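Local coordinates for tyrosine--tRNA ligase, mitochondrial (Emericella nidulans, PDB 5IHX), which probably attaches L-tyrosine to mitochondrial tRNA(Tyr) at the expense of ATP, as a class I aminoacyl-tRNA synthetase, at residues A[172-186]-A[218-230]. Sequence-based numbering, arbitrary orientation.
With TYR (tyrosine), chain C.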
ATOM      1  N   TRP A 172       1.633  14.604  -1.198  1.00 35.25           N
ATOM      2  CA  TRP A 172       0.598  13.664  -1.615  1.00 34.11           C
ATOM      3  C   TRP A 172       0.559  12.396  -0.757  1.00 32.18           C
ATOM      4  O   TRP A 172      -0.522  11.880  -0.480  1.00 35.16           O
ATOM      5  CB  TRP A 172       0.757  13.290  -3.098  1.00 27.23           C
ATOM      6  CG  TRP A 172       2.137  12.906  -3.562  1.00 28.06           C
ATOM      7  CD1 TRP A 172       2.718  11.672  -3.480  1.00 32.52           C
ATOM      8  CD2 TRP A 172       3.087  13.750  -4.229  1.00 28.10           C
ATOM      9  NE1 TRP A 172       3.975  11.701  -4.038  1.00 32.62           N
ATOM     10  CE2 TRP A 172       4.224  12.964  -4.505  1.00 27.90           C
ATOM     11  CE3 TRP A 172       3.089  15.096  -4.611  1.00 35.56           C
ATOM     12  CZ2 TRP A 172       5.352  13.481  -5.140  1.00 32.12           C
ATOM     13  CZ3 TRP A 172       4.210  15.605  -5.240  1.00 30.22           C
ATOM     14  CH2 TRP A 172       5.324  14.799  -5.501  1.00 30.62           C
ATOM     15  N   TRP A 173       1.712  11.897  -0.322  1.00 30.29           N
ATOM     16  CA  TRP A 173       1.734  10.631   0.417  1.00 35.85           C
ATOM     17  C   TRP A 173       1.053  10.692   1.783  1.00 39.27           C
ATOM     18  O   TRP A 173       0.701   9.656   2.345  1.00 41.54           O
ATOM     19  CB  TRP A 173       3.171  10.139   0.603  1.00 32.95           C
ATOM     20  CG  TRP A 173       3.752   9.547  -0.638  1.00 36.15           C
ATOM     21  CD1 TRP A 173       4.918   9.902  -1.248  1.00 37.00           C
ATOM     22  CD2 TRP A 173       3.185   8.499  -1.431  1.00 32.68           C
ATOM     23  NE1 TRP A 173       5.117   9.134  -2.370  1.00 41.32           N
ATOM     24  CE2 TRP A 173       4.065   8.268  -2.505  1.00 36.88           C
ATOM     25  CE3 TRP A 173       2.019   7.735  -1.337  1.00 35.30           C
ATOM     26  CZ2 TRP A 173       3.814   7.304  -3.479  1.00 41.33           C
ATOM     27  CZ3 TRP A 173       1.770   6.781  -2.302  1.00 31.79           C
ATOM     28  CH2 TRP A 173       2.665   6.571  -3.360  1.00 36.87           C
ATOM     29  N   ASN A 174       0.863  11.891   2.318  1.00 40.29           N
ATOM     30  CA  ASN A 174       0.184  12.030   3.598  1.00 39.52           C
ATOM     31  C   ASN A 174      -1.300  11.670   3.519  1.00 40.98           C
ATOM     32  O   ASN A 174      -1.891  11.262   4.518  1.00 39.63           O
ATOM     33  CB  ASN A 174       0.344  13.455   4.135  1.00 42.25           C
ATOM     34  CG  ASN A 174       1.709  13.694   4.768  1.00 68.56           C
ATOM     35  OD1 ASN A 174       2.503  12.766   4.935  1.00 77.24           O
ATOM     36  ND2 ASN A 174       1.977  14.941   5.139  1.00 74.54           N
ATOM     37  N   LYS A 175      -1.892  11.815   2.335  1.00 40.76           N
ATOM     38  CA  LYS A 175      -3.327  11.588   2.162  1.00 44.08           C
ATOM     39  C   LYS A 175      -3.676  10.563   1.077  1.00 42.33           C
ATOM     40  O   LYS A 175      -4.789  10.037   1.071  1.00 52.28           O
ATOM     41  CB  LYS A 175      -4.025  12.917   1.857  1.00 56.12           C
ATOM     42  CG  LYS A 175      -3.411  13.711   0.713  1.00 70.73           C
ATOM     43  CD  LYS A 175      -4.077  15.067   0.562  1.00 76.77           C
ATOM     44  N   THR A 176      -2.743  10.284   0.169  1.00 36.74           N
ATOM     45  CA  THR A 176      -3.014   9.405  -0.974  1.00 38.44           C
ATOM     46  C   THR A 176      -3.552   8.035  -0.539  1.00 39.76           C
ATOM     47  O   THR A 176      -2.815   7.242   0.050  1.00 37.62           O
ATOM     48  CB  THR A 176      -1.747   9.187  -1.831  1.00 38.09           C
ATOM     49  OG1 THR A 176      -1.339  10.425  -2.426  1.00 48.21           O
ATOM     50  CG2 THR A 176      -2.002   8.164  -2.939  1.00 37.65           C
ATOM     51  N   PRO A 177      -4.835   7.748  -0.835  1.00 38.69           N
ATOM     52  CA  PRO A 177      -5.403   6.455  -0.430  1.00 35.47           C
ATOM     53  C   PRO A 177      -4.744   5.254  -1.108  1.00 29.95           C
ATOM     54  O   PRO A 177      -4.404   5.310  -2.293  1.00 30.74           O
ATOM     55  CB  PRO A 177      -6.875   6.565  -0.854  1.00 38.25           C
ATOM     56  CG  PRO A 177      -7.140   8.018  -0.986  1.00 42.13           C
ATOM     57  CD  PRO A 177      -5.853   8.611  -1.460  1.00 40.73           C
ATOM     58  N   LEU A 178      -4.550   4.183  -0.346  1.00 35.97           N
ATOM     59  CA  LEU A 178      -4.060   2.926  -0.898  1.00 34.78           C
ATOM     60  C   LEU A 178      -4.912   2.488  -2.084  1.00 37.03           C
ATOM     61  O   LEU A 178      -4.393   2.018  -3.095  1.00 38.40           O
ATOM     62  CB  LEU A 178      -4.054   1.835   0.179  1.00 40.70           C
ATOM     63  CG  LEU A 178      -3.906   0.377  -0.275  1.00 47.84           C
ATOM     64  CD1 LEU A 178      -2.684   0.175  -1.150  1.00 51.95           C
ATOM     65  CD2 LEU A 178      -3.826  -0.538   0.933  1.00 49.82           C
ATOM     66  N   LEU A 179      -6.222   2.668  -1.966  1.00 31.29           N
ATOM     67  CA  LEU A 179      -7.143   2.203  -2.996  1.00 38.01           C
ATOM     68  C   LEU A 179      -6.879   2.919  -4.323  1.00 33.00           C
ATOM     69  O   LEU A 179      -6.998   2.321  -5.392  1.00 38.55           O
ATOM     70  CB  LEU A 179      -8.592   2.411  -2.550  1.00 41.53           C
ATOM     71  CG  LEU A 179      -9.670   1.577  -3.248  1.00 52.82           C
ATOM     72  CD1 LEU A 179      -9.386   0.081  -3.136  1.00 54.78           C
ATOM     73  CD2 LEU A 179     -11.043   1.894  -2.677  1.00 50.88           C
ATOM     74  N   GLU A 180      -6.509   4.195  -4.252  1.00 36.10           N
ATOM     75  CA  GLU A 180      -6.212   4.966  -5.457  1.00 41.40           C
ATOM     76  C   GLU A 180      -4.989   4.416  -6.191  1.00 33.74           C
ATOM     77  O   GLU A 180      -4.990   4.314  -7.419  1.00 40.10           O
ATOM     78  CB  GLU A 180      -5.987   6.443  -5.114  1.00 45.31           C
ATOM     79  CG  GLU A 180      -5.720   7.320  -6.334  1.00 47.97           C
ATOM     80  CD  GLU A 180      -5.483   8.778  -5.982  1.00 61.63           C
ATOM     81  OE1 GLU A 180      -5.569   9.132  -4.789  1.00 74.10           O
ATOM     82  OE2 GLU A 180      -5.210   9.574  -6.904  1.00 71.83           O
ATOM     83  N   VAL A 181      -3.947   4.063  -5.446  1.00 36.55           N
ATOM     84  CA  VAL A 181      -2.729   3.536  -6.059  1.00 33.06           C
ATOM     85  C   VAL A 181      -2.984   2.153  -6.655  1.00 34.98           C
ATOM     86  O   VAL A 181      -2.477   1.827  -7.730  1.00 29.77           O
ATOM     87  CB  VAL A 181      -1.566   3.469  -5.046  1.00 31.51           C
ATOM     88  CG1 VAL A 181      -0.349   2.781  -5.658  1.00 34.98           C
ATOM     89  CG2 VAL A 181      -1.198   4.866  -4.564  1.00 32.25           C
ATOM     90  N   LEU A 182      -3.761   1.337  -5.949  1.00 33.01           N
ATOM     91  CA  LEU A 182      -4.099   0.006  -6.440  1.00 35.98           C
ATOM     92  C   LEU A 182      -4.953   0.087  -7.701  1.00 32.83           C
ATOM     93  O   LEU A 182      -4.774  -0.698  -8.631  1.00 38.69           O
ATOM     94  CB  LEU A 182      -4.828  -0.801  -5.363  1.00 34.92           C
ATOM     95  CG  LEU A 182      -4.042  -1.129  -4.089  1.00 42.54           C
ATOM     96  CD1 LEU A 182      -4.846  -2.059  -3.190  1.00 49.87           C
ATOM     97  CD2 LEU A 182      -2.685  -1.740  -4.408  1.00 38.62           C
ATOM     98  N   ARG A 183      -5.882   1.038  -7.731  1.00 37.26           N
ATOM     99  CA  ARG A 183      -6.786   1.184  -8.865  1.00 42.30           C
ATOM    100  C   ARG A 183      -6.052   1.663 -10.118  1.00 47.61           C
ATOM    101  O   ARG A 183      -6.236   1.112 -11.204  1.00 53.28           O
ATOM    102  CB  ARG A 183      -7.916   2.164  -8.530  1.00 43.30           C
ATOM    103  CG  ARG A 183      -8.638   2.713  -9.757  1.00 52.33           C
ATOM    104  CD  ARG A 183      -9.886   3.490  -9.388  1.00 57.66           C
ATOM    105  NE  ARG A 183      -9.580   4.643  -8.546  1.00 72.91           N
ATOM    106  CZ  ARG A 183      -9.051   5.778  -8.995  1.00 75.76           C
ATOM    107  NH1 ARG A 183      -8.755   5.914 -10.281  1.00 80.61           N
ATOM    108  NH2 ARG A 183      -8.808   6.775  -8.158  1.00 75.39           N
ATOM    109  N   ASP A 184      -5.219   2.689  -9.960  1.00 44.02           N
ATOM    110  CA  ASP A 184      -4.604   3.363 -11.104  1.00 42.09           C
ATOM    111  C   ASP A 184      -3.244   2.789 -11.499  1.00 41.69           C
ATOM    112  O   ASP A 184      -2.768   3.037 -12.607  1.00 45.01           O
ATOM    113  CB  ASP A 184      -4.450   4.858 -10.805  1.00 46.75           C
ATOM    114  CG  ASP A 184      -5.781   5.594 -10.793  1.00 55.83           C
ATOM    115  OD1 ASP A 184      -6.737   5.124 -11.448  1.00 55.05           O
ATOM    116  OD2 ASP A 184      -5.867   6.649 -10.129  1.00 64.35           O
ATOM    117  N   LEU A 185      -2.621   2.028 -10.601  1.00 37.57           N
ATOM    118  CA  LEU A 185      -1.298   1.465 -10.869  1.00 43.39           C
ATOM    119  C   LEU A 185      -1.199  -0.006 -10.478  1.00 31.95           C
ATOM    120  O   LEU A 185      -0.844  -0.845 -11.305  1.00 38.96           O
ATOM    121  CB  LEU A 185      -0.219   2.269 -10.133  1.00 35.18           C
ATOM    122  CG  LEU A 185       1.206   1.712 -10.198  1.00 32.59           C
ATOM    123  CD1 LEU A 185       1.670   1.545 -11.638  1.00 39.73           C
ATOM    124  CD2 LEU A 185       2.163   2.612  -9.431  1.00 37.22           C
ATOM    125  N   GLY A 186      -1.518  -0.318  -9.226  1.00 31.00           N
ATOM    126  CA  GLY A 186      -1.340  -1.661  -8.700  1.00 35.82           C
ATOM    127  C   GLY A 186      -2.056  -2.747  -9.485  1.00 40.17           C
ATOM    128  O   GLY A 186      -1.570  -3.874  -9.588  1.00 40.17           O
ATOM    129  N   PRO A 218       9.252   0.681  -5.140  1.00 28.69           N
ATOM    130  CA  PRO A 218       9.274   1.072  -6.557  1.00 36.36           C
ATOM    131  C   PRO A 218       7.971   1.722  -7.031  1.00 35.58           C
ATOM    132  O   PRO A 218       8.011   2.639  -7.852  1.00 33.50           O
ATOM    133  CB  PRO A 218       9.507  -0.251  -7.292  1.00 38.60           C
ATOM    134  CG  PRO A 218      10.127  -1.153  -6.308  1.00 38.30           C
ATOM    135  CD  PRO A 218       9.721  -0.704  -4.938  1.00 32.73           C
ATOM    136  N   LEU A 219       6.835   1.249  -6.526  1.00 34.40           N
ATOM    137  CA  LEU A 219       5.546   1.799  -6.930  1.00 35.02           C
ATOM    138  C   LEU A 219       5.368   3.214  -6.382  1.00 30.08           C
ATOM    139  O   LEU A 219       4.735   4.058  -7.017  1.00 39.10           O
ATOM    140  CB  LEU A 219       4.394   0.901  -6.462  1.00 32.11           C
ATOM    141  CG  LEU A 219       4.124  -0.352  -7.302  1.00 35.72           C
ATOM    142  CD1 LEU A 219       5.179  -1.423  -7.064  1.00 44.06           C
ATOM    143  CD2 LEU A 219       2.727  -0.900  -7.025  1.00 38.52           C
ATOM    144  N   MET A 220       5.926   3.474  -5.205  1.00 30.79           N
ATOM    145  CA  MET A 220       5.865   4.814  -4.629  1.00 33.52           C
ATOM    146  C   MET A 220       6.709   5.797  -5.438  1.00 26.51           C
ATOM    147  O   MET A 220       6.276   6.915  -5.718  1.00 32.68           O
ATOM    148  CB  MET A 220       6.334   4.802  -3.174  1.00 29.23           C
ATOM    149  CG  MET A 220       5.420   4.036  -2.235  1.00 38.55           C
ATOM    150  SD  MET A 220       5.978   4.099  -0.521  1.00 42.55           S
ATOM    151  CE  MET A 220       5.613   5.802  -0.094  1.00 46.21           C
ATOM    152  N   GLN A 221       7.912   5.377  -5.815  1.00 30.46           N
ATOM    153  CA  GLN A 221       8.773   6.206  -6.652  1.00 35.39           C
ATOM    154  C   GLN A 221       8.106   6.465  -8.000  1.00 33.65           C
ATOM    155  O   GLN A 221       8.190   7.565  -8.547  1.00 30.53           O
ATOM    156  CB  GLN A 221      10.142   5.556  -6.847  1.00 42.86           C
ATOM    157  CG  GLN A 221      11.125   6.444  -7.612  1.00 54.14           C
ATOM    158  CD  GLN A 221      12.583   6.169  -7.273  1.00 56.53           C
ATOM    159  OE1 GLN A 221      12.900   5.596  -6.230  1.00 45.84           O
ATOM    160  NE2 GLN A 221      13.480   6.587  -8.159  1.00 52.66           N
ATOM    161  N   ALA A 222       7.452   5.440  -8.534  1.00 28.15           N
ATOM    162  CA  ALA A 222       6.747   5.567  -9.803  1.00 24.31           C
ATOM    163  C   ALA A 222       5.612   6.570  -9.672  1.00 26.14           C
ATOM    164  O   ALA A 222       5.395   7.399 -10.557  1.00 34.35           O
ATOM    165  CB  ALA A 222       6.211   4.222 -10.252  1.00 34.32           C
ATOM    166  N   TRP A 223       4.886   6.491  -8.562  1.00 28.00           N
ATOM    167  CA  TRP A 223       3.774   7.397  -8.317  1.00 27.24           C
ATOM    168  C   TRP A 223       4.282   8.833  -8.161  1.00 29.96           C
ATOM    169  O   TRP A 223       3.659   9.771  -8.660  1.00 30.25           O
ATOM    170  CB  TRP A 223       2.983   6.958  -7.081  1.00 29.60           C
ATOM    171  CG  TRP A 223       1.650   7.633  -6.955  1.00 30.91           C
ATOM    172  CD1 TRP A 223       1.344   8.713  -6.178  1.00 35.90           C
ATOM    173  CD2 TRP A 223       0.443   7.275  -7.637  1.00 34.29           C
ATOM    174  NE1 TRP A 223       0.019   9.045  -6.331  1.00 32.29           N
ATOM    175  CE2 TRP A 223      -0.555   8.180  -7.224  1.00 35.11           C
ATOM    176  CE3 TRP A 223       0.109   6.276  -8.558  1.00 36.49           C
ATOM    177  CZ2 TRP A 223      -1.865   8.114  -7.698  1.00 33.43           C
ATOM    178  CZ3 TRP A 223      -1.190   6.214  -9.029  1.00 36.73           C
ATOM    179  CH2 TRP A 223      -2.161   7.127  -8.597  1.00 33.91           C
ATOM    180  N   ASP A 224       5.406   9.000  -7.462  1.00 32.23           N
ATOM    181  CA  ASP A 224       6.056  10.309  -7.354  1.00 31.72           C
ATOM    182  C   ASP A 224       6.243  10.925  -8.733  1.00 29.84           C
ATOM    183  O   ASP A 224       5.872  12.073  -8.971  1.00 27.85           O
ATOM    184  CB  ASP A 224       7.420  10.204  -6.669  1.00 31.55           C
ATOM    185  CG  ASP A 224       7.318  10.024  -5.169  1.00 38.14           C
ATOM    186  OD1 ASP A 224       8.356   9.712  -4.550  1.00 35.15           O
ATOM    187  OD2 ASP A 224       6.212  10.187  -4.611  1.00 31.02           O
ATOM    188  N   TRP A 225       6.826  10.144  -9.639  1.00 28.42           N
ATOM    189  CA  TRP A 225       7.083  10.599 -10.999  1.00 26.50           C
ATOM    190  C   TRP A 225       5.777  10.990 -11.677  1.00 33.03           C
ATOM    191  O   TRP A 225       5.681  12.051 -12.296  1.00 32.27           O
ATOM    192  CB  TRP A 225       7.792   9.509 -11.803  1.00 23.84           C
ATOM    193  CG  TRP A 225       8.423   9.996 -13.075  1.00 25.25           C
ATOM    194  CD1 TRP A 225       8.274  11.225 -13.650  1.00 24.84           C
ATOM    195  CD2 TRP A 225       9.311   9.261 -13.926  1.00 26.43           C
ATOM    196  NE1 TRP A 225       9.009  11.299 -14.806  1.00 24.37           N
ATOM    197  CE2 TRP A 225       9.655  10.107 -15.000  1.00 24.88           C
ATOM    198  CE3 TRP A 225       9.846   7.969 -13.887  1.00 29.26           C
ATOM    199  CZ2 TRP A 225      10.514   9.706 -16.021  1.00 26.43           C
ATOM    200  CZ3 TRP A 225      10.697   7.573 -14.901  1.00 27.34           C
ATOM    201  CH2 TRP A 225      11.022   8.438 -15.955  1.00 27.68           C
ATOM    202  N   TRP A 226       4.773  10.126 -11.556  1.00 25.53           N
ATOM    203  CA  TRP A 226       3.462  10.390 -12.136  1.00 27.69           C
ATOM    204  C   TRP A 226       2.913  11.734 -11.665  1.00 30.42           C
ATOM    205  O   TRP A 226       2.394  12.512 -12.464  1.00 32.61           O
ATOM    206  CB  TRP A 226       2.485   9.266 -11.781  1.00 35.90           C
ATOM    207  CG  TRP A 226       1.052   9.621 -12.031  1.00 35.81           C
ATOM    208  CD1 TRP A 226       0.047   9.658 -11.110  1.00 45.74           C
ATOM    209  CD2 TRP A 226       0.463   9.997 -13.282  1.00 41.15           C
ATOM    210  NE1 TRP A 226      -1.132  10.029 -11.709  1.00 46.18           N
ATOM    211  CE2 TRP A 226      -0.903  10.246 -13.042  1.00 46.61           C
ATOM    212  CE3 TRP A 226       0.958  10.148 -14.580  1.00 34.64           C
ATOM    213  CZ2 TRP A 226      -1.779  10.635 -14.052  1.00 39.21           C
ATOM    214  CZ3 TRP A 226       0.085  10.537 -15.582  1.00 35.00           C
ATOM    215  CH2 TRP A 226      -1.267  10.775 -15.311  1.00 40.00           C
ATOM    216  N   MET A 227       3.047  12.011 -10.371  1.00 29.82           N
ATOM    217  CA  MET A 227       2.574  13.270  -9.807  1.00 32.35           C
ATOM    218  C   MET A 227       3.283  14.471 -10.438  1.00 34.78           C
ATOM    219  O   MET A 227       2.674  15.520 -10.641  1.00 34.73           O
ATOM    220  CB  MET A 227       2.777  13.282  -8.291  1.00 29.91           C
ATOM    221  CG  MET A 227       1.879  12.317  -7.524  1.00 40.95           C
ATOM    222  SD  MET A 227       0.116  12.677  -7.680  1.00 39.61           S
ATOM    223  CE  MET A 227       0.021  14.307  -6.950  1.00 53.42           C
ATOM    224  N   LEU A 228       4.569  14.316 -10.741  1.00 34.07           N
ATOM    225  CA  LEU A 228       5.337  15.387 -11.374  1.00 31.99           C
ATOM    226  C   LEU A 228       5.127  15.389 -12.886  1.00 34.74           C
ATOM    227  O   LEU A 228       5.116  16.442 -13.525  1.00 30.62           O
ATOM    228  CB  LEU A 228       6.824  15.241 -11.054  1.00 28.05           C
ATOM    229  CG  LEU A 228       7.198  15.308  -9.569  1.00 35.58           C
ATOM    230  CD1 LEU A 228       8.699  15.123  -9.392  1.00 37.11           C
ATOM    231  CD2 LEU A 228       6.731  16.609  -8.929  1.00 29.80           C
ATOM    232  N   PHE A 229       4.969  14.196 -13.449  1.00 36.25           N
ATOM    233  CA  PHE A 229       4.771  14.025 -14.884  1.00 32.21           C
ATOM    234  C   PHE A 229       3.533  14.773 -15.378  1.00 33.67           C
ATOM    235  O   PHE A 229       3.538  15.341 -16.472  1.00 32.62           O
ATOM    236  CB  PHE A 229       4.658  12.537 -15.217  1.00 36.03           C
ATOM    237  CG  PHE A 229       4.507  12.247 -16.682  1.00 42.88           C
ATOM    238  CD1 PHE A 229       5.610  11.939 -17.458  1.00 35.45           C
ATOM    239  CD2 PHE A 229       3.256  12.268 -17.280  1.00 44.07           C
ATOM    240  CE1 PHE A 229       5.470  11.664 -18.809  1.00 42.42           C
ATOM    241  CE2 PHE A 229       3.111  11.996 -18.627  1.00 35.29           C
ATOM    242  CZ  PHE A 229       4.219  11.693 -19.392  1.00 38.83           C
ATOM    243  N   LYS A 230       2.477  14.767 -14.570  1.00 34.89           N
ATOM    244  CA  LYS A 230       1.235  15.456 -14.912  1.00 40.17           C
ATOM    245  C   LYS A 230       1.454  16.947 -15.145  1.00 48.99           C
ATOM    246  O   LYS A 230       0.691  17.585 -15.871  1.00 56.99           O
ATOM    247  CB  LYS A 230       0.194  15.271 -13.804  1.00 41.60           C
ATOM    248  CG  LYS A 230      -0.283  13.846 -13.608  1.00 51.95           C
ATOM    249  CD  LYS A 230      -0.839  13.652 -12.204  1.00 55.36           C
ATOM    250  CE  LYS A 230      -2.026  14.564 -11.946  1.00 60.14           C
TER
HETATM  251  N   TYR C 501      14.898   6.325  -4.252  1.00 56.37           N
HETATM  252  CA  TYR C 501      15.940   7.379  -4.419  1.00 53.00           C
HETATM  253  C   TYR C 501      17.162   7.077  -3.559  1.00 64.03           C
HETATM  254  O   TYR C 501      18.282   7.481  -3.878  1.00 65.23           O
HETATM  255  CB  TYR C 501      15.373   8.753  -4.060  1.00 42.72           C
HETATM  256  CG  TYR C 501      14.058   9.055  -4.736  1.00 46.65           C
HETATM  257  CD1 TYR C 501      13.985   9.211  -6.115  1.00 37.83           C
HETATM  258  CD2 TYR C 501      12.888   9.182  -3.998  1.00 41.38           C
HETATM  259  CE1 TYR C 501      12.788   9.487  -6.738  1.00 42.87           C
HETATM  260  CE2 TYR C 501      11.685   9.456  -4.613  1.00 40.14           C
HETATM  261  CZ  TYR C 501      11.641   9.610  -5.983  1.00 45.09           C
HETATM  262  OH  TYR C 501      10.445   9.882  -6.601  1.00 52.22           O
HETATM  263  OXT TYR C 501      17.054   6.426  -2.520  1.00 60.43           O
HETATM  264  O   HOH W   1      -1.889  11.217  -5.000  1.00 42.66           O
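Behind the tyrosine pocket of the catalytic domain, W172 and W173 grip D224, the helix 212-229 residue that reads the hydroxyl of the bound substrate. Both indole N-H groups converge on one oxygen: D224 OD2, 2.8 Å from W172 NE1, lies in the plane of the W172 indole and is met nearly along its C-O axis, whereas W173 NE1, at 2.7 Å, reaches OD2 from the syn side but out of the carboxylate plane, with OD2 off the indole plane and a more bent N-H angle of 133°. Two bonds to OD2 hold the carboxylate turned so that D224 OD1 receives the tyrosine OH at 2.9 Å; N169 also bonds OD1. Tryptophan suits both places, giving one N-H to a buried carboxylate oxygen and a broad apolar surface to the helix. M227 lays CG over the centre of the W172 ring, and its chain, bent beyond CG, brings CE back near W172 CE3; M220 lays CE over the W173 face turned away from W172. Both are CH-pi contacts, and the two SD atoms stand farther above the same faces as Met-aromatic contacts. In this Rossmann-type domain of the class I synthetases, helix 178-186 crosses the 218-229 part of helix 212-229 at 82°, with W223 as the knob among E180, V181, L185 and W173. Its CG stands anti to the backbone N (chi1 -166°), which carries the indole across to V181, whose CG2 lies over one face in a CH-pi contact. D184 CB and L185 CB meet its edge, and W223 NE1 donates to a water that T176 OG1 also binds.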